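Side-chain contacts in nitroalkane oxidase (Podospora anserina, PDB 3MKH), which oxidises primary and secondary nitroalkanes to aldehydes or ketones, using FAD and molecular oxygen and releasing nitrite and hydrogen peroxide: residues Ala92-Phe97 with Gly278-Gly283; Ser20-Leu25 with Val82-Ser87; Leu284-Phe289 with Ala326-Thr331. All blocks are in the same frame, centred on the assembly; numbering follows the deposited sequence.

How the interactions relate
Following the chain from the N terminus, interaction 2 comes first: it brings helix 9-33 against helix 75-88 and closes a 56-residue loop, about half of it helical and with no strand. After a short turn, helix 90-109 starts the longest excursion, 180 residues that include the β-sheet, which interaction 1 closes on helix 262-298. Directly after 278-283 on the same helix, interaction 3 joins it to helix 311-340 across a 36-residue connection. The three loops follow in series, neither nested nor crossing. They are knitted together in space: Met-280 of interaction 1 packs on Val-82, and Glu-83 in 82-87 forms salt bridges with Arg-286 and Arg-328, tying the N-terminal helices to the C-terminal bundle.

Interaction 1: residues Ala92-Phe97 with Gly278-Gly283; sequences AALTIF and GAMGVG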
loop_
_atom_site.group_PDB
_atom_site.type_symbol
_atom_site.label_atom_id
_atom_site.label_comp_id
_atom_site.label_asym_id
_atom_site.label_seq_id
_atom_site.Cartn_x
_atom_site.Cartn_y
_atom_site.Cartn_z
ATOM N N ALA A 92 -15.004 -7.038 -26.285
ATOM C CA ALA A 92 -15.138 -7.913 -27.444
ATOM C C ALA A 92 -14.053 -8.986 -27.417
ATOM O O ALA A 92 -14.276 -10.116 -27.853
ATOM C CB ALA A 92 -15.079 -7.117 -28.740
ATOM N N ALA A 93 -12.884 -8.644 -26.886
ATOM C CA ALA A 93 -11.821 -9.644 -26.737
ATOM C C ALA A 93 -12.250 -10.798 -25.829
ATOM O O ALA A 93 -12.010 -11.969 -26.137
ATOM C CB ALA A 93 -10.543 -9.005 -26.203
ATOM N N LEU A 94 -12.874 -10.474 -24.701
ATOM C CA LEU A 94 -13.167 -11.499 -23.708
ATOM C C LEU A 94 -14.137 -12.551 -24.258
ATOM O O LEU A 94 -14.020 -13.742 -23.954
ATOM C CB LEU A 94 -13.719 -10.868 -22.423
ATOM C CG LEU A 94 -13.931 -11.877 -21.285
ATOM C CD1 LEU A 94 -12.642 -12.643 -21.029
ATOM C CD2 LEU A 94 -14.406 -11.178 -20.024
ATOM N N THR A 95 -15.095 -12.119 -25.075
ATOM C CA THR A 95 -16.037 -13.074 -25.669
ATOM C C THR A 95 -15.288 -14.132 -26.478
ATOM O O THR A 95 -15.569 -15.333 -26.374
ATOM C CB THR A 95 -17.088 -12.360 -26.523
ATOM O OG1 THR A 95 -17.901 -11.561 -25.660
ATOM C CG2 THR A 95 -17.987 -13.358 -27.246
ATOM N N ILE A 96 -14.312 -13.679 -27.254
ATOM C CA ILE A 96 -13.458 -14.587 -27.999
ATOM C C ILE A 96 -12.624 -15.468 -27.081
ATOM O O ILE A 96 -12.606 -16.683 -27.237
ATOM C CB ILE A 96 -12.560 -13.819 -28.980
ATOM C CG1 ILE A 96 -13.426 -13.085 -29.996
ATOM C CG2 ILE A 96 -11.606 -14.766 -29.688
ATOM C CD1 ILE A 96 -12.663 -12.103 -30.871
ATOM N N PHE A 97 -11.925 -14.869 -26.127
ATOM C CA PHE A 97 -11.090 -15.657 -25.218
ATOM C C PHE A 97 -11.902 -16.661 -24.398
ATOM O O PHE A 97 -11.415 -17.744 -24.054
ATOM C CB PHE A 97 -10.280 -14.737 -24.291
ATOM C CG PHE A 97 -9.383 -13.783 -25.029
ATOM C CD1 PHE A 97 -8.882 -14.122 -26.281
ATOM C CD2 PHE A 97 -9.038 -12.558 -24.481
ATOM C CE1 PHE A 97 -8.053 -13.256 -26.975
ATOM C CE2 PHE A 97 -8.211 -11.686 -25.160
ATOM C CZ PHE A 97 -7.712 -12.033 -26.415
ATOM N N GLY A 278 -3.028 -12.644 -16.251
ATOM C CA GLY A 278 -1.831 -11.835 -16.080
ATOM C C GLY A 278 -1.684 -10.917 -17.282
ATOM O O GLY A 278 -1.547 -9.688 -17.168
ATOM N N ALA A 279 -1.792 -11.511 -18.461
ATOM C CA ALA A 279 -1.619 -10.752 -19.681
ATOM C C ALA A 279 -2.729 -9.710 -19.882
ATOM O O ALA A 279 -2.469 -8.630 -20.424
ATOM C CB ALA A 279 -1.493 -11.673 -20.883
ATOM N N MET A 280 -3.952 -10.013 -19.446
ATOM C CA MET A 280 -5.033 -9.002 -19.511
ATOM C C MET A 280 -4.683 -7.810 -18.636
ATOM O O MET A 280 -4.929 -6.646 -18.997
ATOM C CB MET A 280 -6.370 -9.577 -19.033
ATOM C CG MET A 280 -6.853 -10.777 -19.815
ATOM S SD MET A 280 -8.389 -11.417 -19.108
ATOM C CE MET A 280 -8.797 -12.624 -20.350
ATOM N N GLY A 281 -4.151 -8.111 -17.460
ATOM C CA GLY A 281 -3.669 -7.081 -16.556
ATOM C C GLY A 281 -2.622 -6.186 -17.206
ATOM O O GLY A 281 -2.715 -4.950 -17.139
ATOM N N VAL A 282 -1.622 -6.805 -17.832
ATOM C CA VAL A 282 -0.572 -6.059 -18.520
ATOM C C VAL A 282 -1.153 -5.156 -19.600
ATOM O O VAL A 282 -0.737 -4.006 -19.754
ATOM C CB VAL A 282 0.487 -7.002 -19.170
ATOM C CG1 VAL A 282 1.552 -6.188 -19.914
ATOM C CG2 VAL A 282 1.122 -7.917 -18.116
ATOM N N GLY A 283 -2.113 -5.684 -20.355
ATOM C CA GLY A 283 -2.729 -4.922 -21.432
ATOM C C GLY A 283 -3.451 -3.677 -20.937
ATOM O O GLY A 283 -3.346 -2.604 -21.534
#
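The aromatic ring of Phe-97 meets the terminal methyl of Met-280 obliquely, with CD2 of Phe-97 4.1 Å from CE of Met-280. One face of the ring carries the carbonyl oxygen Ala-93 O, 3.3 Å above the plane and displaced toward the rim. That oxygen also accepts the helical hydrogen bond from Phe-97 N at 2.9 Å. The CD2 side of the ring is presented to helix 262-298. Leu-94, three residues earlier on the same helix, supplies the second half of the seat: its CD1 lies 3.9 Å from Met-280 CE. Although the Leu-94 side chain does not leave the backbone directly toward Met-280, its CG stands anti to the backbone N (chi1 -175°), and the CD1 branch then reaches the methyl. The two side chains run at roughly a right angle to each other, whereas Phe-97 and Met-280 pass in opposite directions.

Met-280 supplies the whole of its segment's share of the contact. Its chain is extended beyond CG (chi2 177°, chi3 172°), which carries CE far enough to bridge segments whose nearest CA atoms, those of Leu-94 and Met-280, remain 9.5 Å apart. The contact is thus apolar and rests on a single methyl held between an aliphatic branch and a ring.

Leu-94 belongs to the FAD pocket and touches the cofactor, while Met-280 packs on Phe-398 of the FAD site, so the methionine backs residues that line the flavin pocket. Tyr-86 and Val-82 of helix 75-88 also press on Met-280. Ala-92, Ala-93 and Ile-96 pack helix 90-109 on Leu-26 of helix 9-33, and helix 262-298 is in turn packed by Val-282 on helix 311-340, which places this contact between the N-terminal helices and the C-terminal bundle.

Interaction 2: residues Ser20-Leu25 with Val82-Ser87; sequences SLARNL and VEECYS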
loop_
_atom_site.group_PDB
_atom_site.type_symbol
_atom_site.label_atom_id
_atom_site.label_comp_id
_atom_site.label_asym_id
_atom_site.label_seq_id
_atom_site.Cartn_x
_atom_site.Cartn_y
_atom_site.Cartn_z
ATOM N N SER A 20 -2.864 -6.160 -35.614
ATOM C CA SER A 20 -3.771 -6.074 -36.757
ATOM C C SER A 20 -5.186 -6.586 -36.430
ATOM O O SER A 20 -6.195 -5.965 -36.783
ATOM C CB SER A 20 -3.169 -6.841 -37.950
ATOM O OG SER A 20 -3.986 -6.731 -39.099
ATOM N N LEU A 21 -5.264 -7.724 -35.746
ATOM C CA LEU A 21 -6.556 -8.261 -35.336
ATOM C C LEU A 21 -7.328 -7.295 -34.436
ATOM O O LEU A 21 -8.532 -7.029 -34.640
ATOM C CB LEU A 21 -6.353 -9.566 -34.582
ATOM C CG LEU A 21 -7.701 -10.252 -34.365
ATOM C CD1 LEU A 21 -7.917 -11.268 -35.479
ATOM C CD2 LEU A 21 -7.784 -10.902 -33.001
ATOM N N ALA A 22 -6.637 -6.775 -33.429
ATOM C CA ALA A 22 -7.274 -5.871 -32.471
ATOM C C ALA A 22 -7.790 -4.644 -33.190
ATOM O O ALA A 22 -8.936 -4.235 -33.000
ATOM C CB ALA A 22 -6.298 -5.478 -31.372
ATOM N N ARG A 23 -6.948 -4.064 -34.040
ATOM C CA ARG A 23 -7.326 -2.856 -34.770
ATOM C C ARG A 23 -8.448 -3.104 -35.794
ATOM O O ARG A 23 -9.353 -2.284 -35.940
ATOM C CB ARG A 23 -6.095 -2.235 -35.439
ATOM C CG ARG A 23 -6.401 -1.227 -36.534
ATOM C CD ARG A 23 -6.756 0.140 -35.975
ATOM N NE ARG A 23 -5.627 0.761 -35.284
ATOM C CZ ARG A 23 -4.554 1.246 -35.902
ATOM N NH1 ARG A 23 -4.466 1.172 -37.229
ATOM N NH2 ARG A 23 -3.567 1.801 -35.198
ATOM N N ASN A 24 -8.398 -4.237 -36.492
ATOM C CA ASN A 24 -9.356 -4.494 -37.571
ATOM C C ASN A 24 -10.672 -5.093 -37.129
ATOM O O ASN A 24 -11.691 -4.847 -37.753
ATOM C CB ASN A 24 -8.750 -5.402 -38.641
ATOM C CG ASN A 24 -7.692 -4.702 -39.456
ATOM O OD1 ASN A 24 -7.695 -3.478 -39.582
ATOM N ND2 ASN A 24 -6.790 -5.471 -40.026
ATOM N N LEU A 25 -10.637 -5.920 -36.091
ATOM C CA LEU A 25 -11.832 -6.641 -35.647
ATOM C C LEU A 25 -12.412 -6.060 -34.357
ATOM O O LEU A 25 -13.607 -5.741 -34.286
ATOM C CB LEU A 25 -11.534 -8.126 -35.493
ATOM C CG LEU A 25 -11.634 -8.947 -36.782
ATOM C CD1 LEU A 25 -11.211 -8.130 -37.981
ATOM C CD2 LEU A 25 -10.816 -10.211 -36.691
ATOM N N VAL A 82 -3.186 -11.743 -26.050
ATOM C CA VAL A 82 -4.130 -11.249 -25.047
ATOM C C VAL A 82 -3.780 -9.837 -24.543
ATOM O O VAL A 82 -4.671 -8.995 -24.368
ATOM C CB VAL A 82 -4.257 -12.235 -23.860
ATOM C CG1 VAL A 82 -5.040 -11.611 -22.733
ATOM C CG2 VAL A 82 -4.936 -13.524 -24.322
ATOM N N GLU A 83 -2.492 -9.578 -24.320
ATOM C CA GLU A 83 -2.058 -8.258 -23.868
ATOM C C GLU A 83 -2.452 -7.195 -24.894
ATOM O O GLU A 83 -3.033 -6.158 -24.551
ATOM C CB GLU A 83 -0.526 -8.209 -23.600
ATOM C CG GLU A 83 -0.019 -6.776 -23.308
ATOM C CD GLU A 83 1.514 -6.624 -23.317
ATOM O OE1 GLU A 83 2.227 -7.647 -23.261
ATOM O OE2 GLU A 83 2.002 -5.466 -23.388
ATOM N N GLU A 84 -2.131 -7.452 -26.158
ATOM C CA GLU A 84 -2.463 -6.508 -27.201
ATOM C C GLU A 84 -3.986 -6.283 -27.286
ATOM O O GLU A 84 -4.447 -5.142 -27.349
ATOM C CB GLU A 84 -1.896 -6.980 -28.552
ATOM C CG GLU A 84 -2.277 -6.069 -29.735
ATOM C CD GLU A 84 -1.782 -4.626 -29.572
ATOM O OE1 GLU A 84 -0.800 -4.379 -28.829
ATOM O OE2 GLU A 84 -2.377 -3.739 -30.203
ATOM N N CYS A 85 -4.766 -7.363 -27.289
ATOM C CA CYS A 85 -6.219 -7.221 -27.414
ATOM C C CYS A 85 -6.821 -6.432 -26.262
ATOM O O CYS A 85 -7.659 -5.550 -26.480
ATOM C CB CYS A 85 -6.910 -8.580 -27.546
ATOM S SG CYS A 85 -6.547 -9.384 -29.098
ATOM N N TYR A 86 -6.382 -6.728 -25.044
ATOM C CA TYR A 86 -6.867 -6.007 -23.880
ATOM C C TYR A 86 -6.428 -4.550 -23.814
ATOM O O TYR A 86 -7.110 -3.718 -23.208
ATOM C CB TYR A 86 -6.537 -6.743 -22.567
ATOM C CG TYR A 86 -7.760 -7.395 -21.987
ATOM C CD1 TYR A 86 -8.435 -8.375 -22.706
ATOM C CD2 TYR A 86 -8.275 -7.003 -20.761
ATOM C CE1 TYR A 86 -9.571 -8.969 -22.216
ATOM C CE2 TYR A 86 -9.440 -7.597 -20.254
ATOM C CZ TYR A 86 -10.068 -8.581 -20.996
ATOM O OH TYR A 86 -11.205 -9.201 -20.539
ATOM N N SER A 87 -5.306 -4.225 -24.440
ATOM C CA SER A 87 -4.877 -2.842 -24.457
ATOM C C SER A 87 -5.779 -2.037 -25.389
ATOM O O SER A 87 -5.763 -0.812 -25.368
ATOM C CB SER A 87 -3.412 -2.722 -24.906
ATOM O OG SER A 87 -3.289 -2.848 -26.319
#
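Ala-22 sets its methyl against the backbone of Cys-85 and the side chain of Glu-84, joining two helices of the N-terminal α-helical domain of the acyl-CoA dehydrogenase fold. The segments run in nearly the same direction, at 30° to each other, and their axes come within 9.0 Å. The small Ala-22 and Cys-85 let the backbones approach, with their CA atoms 5.3 Å apart.

Ala-22, the residue most deeply covered, points its CB toward the partner helix. That methyl lies 4.3 Å from CA of Cys-85 and 4.4 Å from CG of Glu-84, so it settles over the backbone where those two side chains diverge. With SG of Cys-85 anti to the carbonyl carbon (chi1 -69°), the sulfur comes alongside Leu-21, whose CD2 approaches SG to 4.4 Å. These are ordinary apolar contacts at moderate range. Beyond the segment the same cysteine packs on Leu-26 of helix 9-33 and on Ala-93 and Phe-97 of helix 90-109, which makes it a meeting point of three helices.

Glu-84 lends only its aliphatic part to Ala-22. Its CG is anti to the backbone N, and a bend at chi2 (60°) turns the carboxylate off the line of the chain; OE1 forms a salt bridge with Arg-286 NH2, giving the buried acid a charged partner in helix 262-298. Its side chain also packs on Tyr-15, Ala-18 and Arg-19 of helix 9-33. The backbone of the same residue has a role of its own: Ser-87 OG donates to Glu-84 O over 2.8 Å, with the hydroxyl tilted slightly from the carbonyl plane.

Interaction 3: residues Leu284-Phe289 with Ala326-Thr331; sequences LMRAAF and AARALT
Met-285 rests its sulfur on the methyl of Ala-327, and this is the apolar half of the contact, enclosed within the subunit. SD lies 4.1 Å from Ala-327 CB; chi1 and the extended chi2 (172°) bring the sulfur to the alanine, and the bend at chi3 (73°) turns CE aside, leaving SD the nearest atom. Ala-362 and Cys-359 of helix 345-374 pack on Met-285 and Ala-327 respectively, closing this side within the protein.

The other half is charged. Arg-286 and Arg-328 approach through their edges, NE of the former 4.1 Å from NH2 of the latter, with the guanidinium planes 36° apart. Both halves thus touch only at moderate range, and all four residues are buried. The arginines do not bond to each other; both converge on Glu-83 of helix 75-88, whose OE2 forms salt bridges with Arg-286 NE and with Arg-328 NH2. The shared carboxylate probably offsets the two positive charges. Arg-328 NH1 has a further salt bridge to Glu-325. Instead of opening to solvent, this side is covered by the second subunit, where Trp-422 of that neighbouring chain makes a cation-pi contact with Arg-286.

One turn on, Thr-331 OG1 donates to Ala-327 O at 3.0 Å from above the carbonyl plane, while Thr-331 N reaches the same oxygen from the opposite face, so two bonds grip it.

Long helices packed through small and aliphatic residues, with arginines gathered on a glutamate of the N-terminal helices next to the subunit interface, form the C-terminal helical bundle through which acyl-CoA dehydrogenase family tetramers assemble.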
loop_
_atom_site.group_PDB
_atom_site.type_symbol
_atom_site.label_atom_id
_atom_site.label_comp_id
_atom_site.label_asym_id
_atom_site.label_seq_id
_atom_site.Cartn_x
_atom_site.Cartn_y
_atom_site.Cartn_z
ATOM N N LEU A 284 -4.214 -3.813 -19.857
ATOM C CA LEU A 284 -4.902 -2.643 -19.311
ATOM C C LEU A 284 -3.902 -1.633 -18.750
ATOM O O LEU A 284 -4.113 -0.434 -18.860
ATOM C CB LEU A 284 -5.883 -3.039 -18.209
ATOM C CG LEU A 284 -7.070 -3.906 -18.591
ATOM C CD1 LEU A 284 -7.912 -4.209 -17.342
ATOM C CD2 LEU A 284 -7.916 -3.223 -19.685
ATOM N N MET A 285 -2.831 -2.128 -18.131
ATOM C CA MET A 285 -1.821 -1.243 -17.553
ATOM C C MET A 285 -1.131 -0.454 -18.648
ATOM O O MET A 285 -0.962 0.762 -18.543
ATOM C CB MET A 285 -0.806 -2.041 -16.729
ATOM C CG MET A 285 -1.449 -2.680 -15.493
ATOM S SD MET A 285 -0.388 -3.833 -14.595
ATOM C CE MET A 285 0.751 -2.673 -13.831
ATOM N N ARG A 286 -0.747 -1.154 -19.707
ATOM C CA ARG A 286 -0.189 -0.510 -20.894
ATOM C C ARG A 286 -1.158 0.545 -21.438
ATOM O O ARG A 286 -0.769 1.678 -21.714
ATOM C CB ARG A 286 0.122 -1.572 -21.968
ATOM C CG ARG A 286 0.395 -0.983 -23.333
ATOM C CD ARG A 286 1.509 -1.742 -24.045
ATOM N NE ARG A 286 1.147 -3.074 -24.544
ATOM C CZ ARG A 286 0.495 -3.291 -25.679
ATOM N NH1 ARG A 286 0.074 -2.263 -26.411
ATOM N NH2 ARG A 286 0.255 -4.532 -26.085
ATOM N N ALA A 287 -2.432 0.184 -21.585
ATOM C CA ALA A 287 -3.405 1.154 -22.101
ATOM C C ALA A 287 -3.535 2.376 -21.182
ATOM O O ALA A 287 -3.631 3.498 -21.655
ATOM C CB ALA A 287 -4.789 0.505 -22.320
ATOM N N ALA A 288 -3.559 2.150 -19.874
ATOM C CA ALA A 288 -3.700 3.255 -18.931
ATOM C C ALA A 288 -2.464 4.152 -18.981
ATOM O O ALA A 288 -2.571 5.385 -19.031
ATOM C CB ALA A 288 -3.934 2.725 -17.513
ATOM N N PHE A 289 -1.288 3.528 -18.981
ATOM C CA PHE A 289 -0.043 4.288 -19.087
ATOM C C PHE A 289 -0.011 5.106 -20.381
ATOM O O PHE A 289 0.290 6.297 -20.362
ATOM C CB PHE A 289 1.173 3.363 -19.030
ATOM C CG PHE A 289 2.473 4.087 -19.211
ATOM C CD1 PHE A 289 3.147 4.618 -18.116
ATOM C CD2 PHE A 289 3.008 4.268 -20.475
ATOM C CE1 PHE A 289 4.350 5.305 -18.282
ATOM C CE2 PHE A 289 4.199 4.950 -20.655
ATOM C CZ PHE A 289 4.874 5.471 -19.551
ATOM N N ALA A 326 7.205 -5.172 -14.409
ATOM C CA ALA A 326 7.198 -6.344 -13.521
ATOM C C ALA A 326 6.092 -7.331 -13.876
ATOM O O ALA A 326 6.310 -8.545 -13.890
ATOM C CB ALA A 326 7.043 -5.911 -12.071
ATOM N N ALA A 327 4.890 -6.808 -14.122
ATOM C CA ALA A 327 3.735 -7.643 -14.471
ATOM C C ALA A 327 3.976 -8.492 -15.729
ATOM O O ALA A 327 3.683 -9.698 -15.740
ATOM C CB ALA A 327 2.452 -6.766 -14.649
ATOM N N ARG A 328 4.484 -7.866 -16.787
ATOM C CA ARG A 328 4.737 -8.603 -18.037
ATOM C C ARG A 328 5.829 -9.655 -17.841
ATOM O O ARG A 328 5.696 -10.782 -18.295
ATOM C CB ARG A 328 5.107 -7.687 -19.220
ATOM C CG ARG A 328 5.108 -8.451 -20.544
ATOM C CD ARG A 328 5.610 -7.613 -21.722
ATOM N NE ARG A 328 4.723 -6.496 -22.008
ATOM C CZ ARG A 328 5.008 -5.227 -21.738
ATOM N NH1 ARG A 328 6.168 -4.904 -21.159
ATOM N NH2 ARG A 328 4.128 -4.277 -22.039
ATOM N N ALA A 329 6.905 -9.268 -17.160
ATOM C CA ALA A 329 8.020 -10.171 -16.874
ATOM C C ALA A 329 7.532 -11.410 -16.125
ATOM O O ALA A 329 7.875 -12.544 -16.488
ATOM C CB ALA A 329 9.097 -9.429 -16.065
ATOM N N LEU A 330 6.722 -11.186 -15.084
ATOM C CA LEU A 330 6.144 -12.271 -14.299
ATOM C C LEU A 330 5.197 -13.128 -15.144
ATOM O O LEU A 330 5.252 -14.358 -15.094
ATOM C CB LEU A 330 5.407 -11.731 -13.055
ATOM C CG LEU A 330 4.725 -12.836 -12.231
ATOM C CD1 LEU A 330 5.737 -13.880 -11.820
ATOM C CD2 LEU A 330 4.019 -12.280 -10.998
ATOM N N THR A 331 4.326 -12.476 -15.918
ATOM C CA THR A 331 3.405 -13.219 -16.773
ATOM C C THR A 331 4.168 -14.127 -17.754
ATOM O O THR A 331 3.794 -15.280 -17.962
ATOM C CB THR A 331 2.453 -12.283 -17.549
ATOM O OG1 THR A 331 1.570 -11.641 -16.624
ATOM C CG2 THR A 331 1.621 -13.073 -18.546
#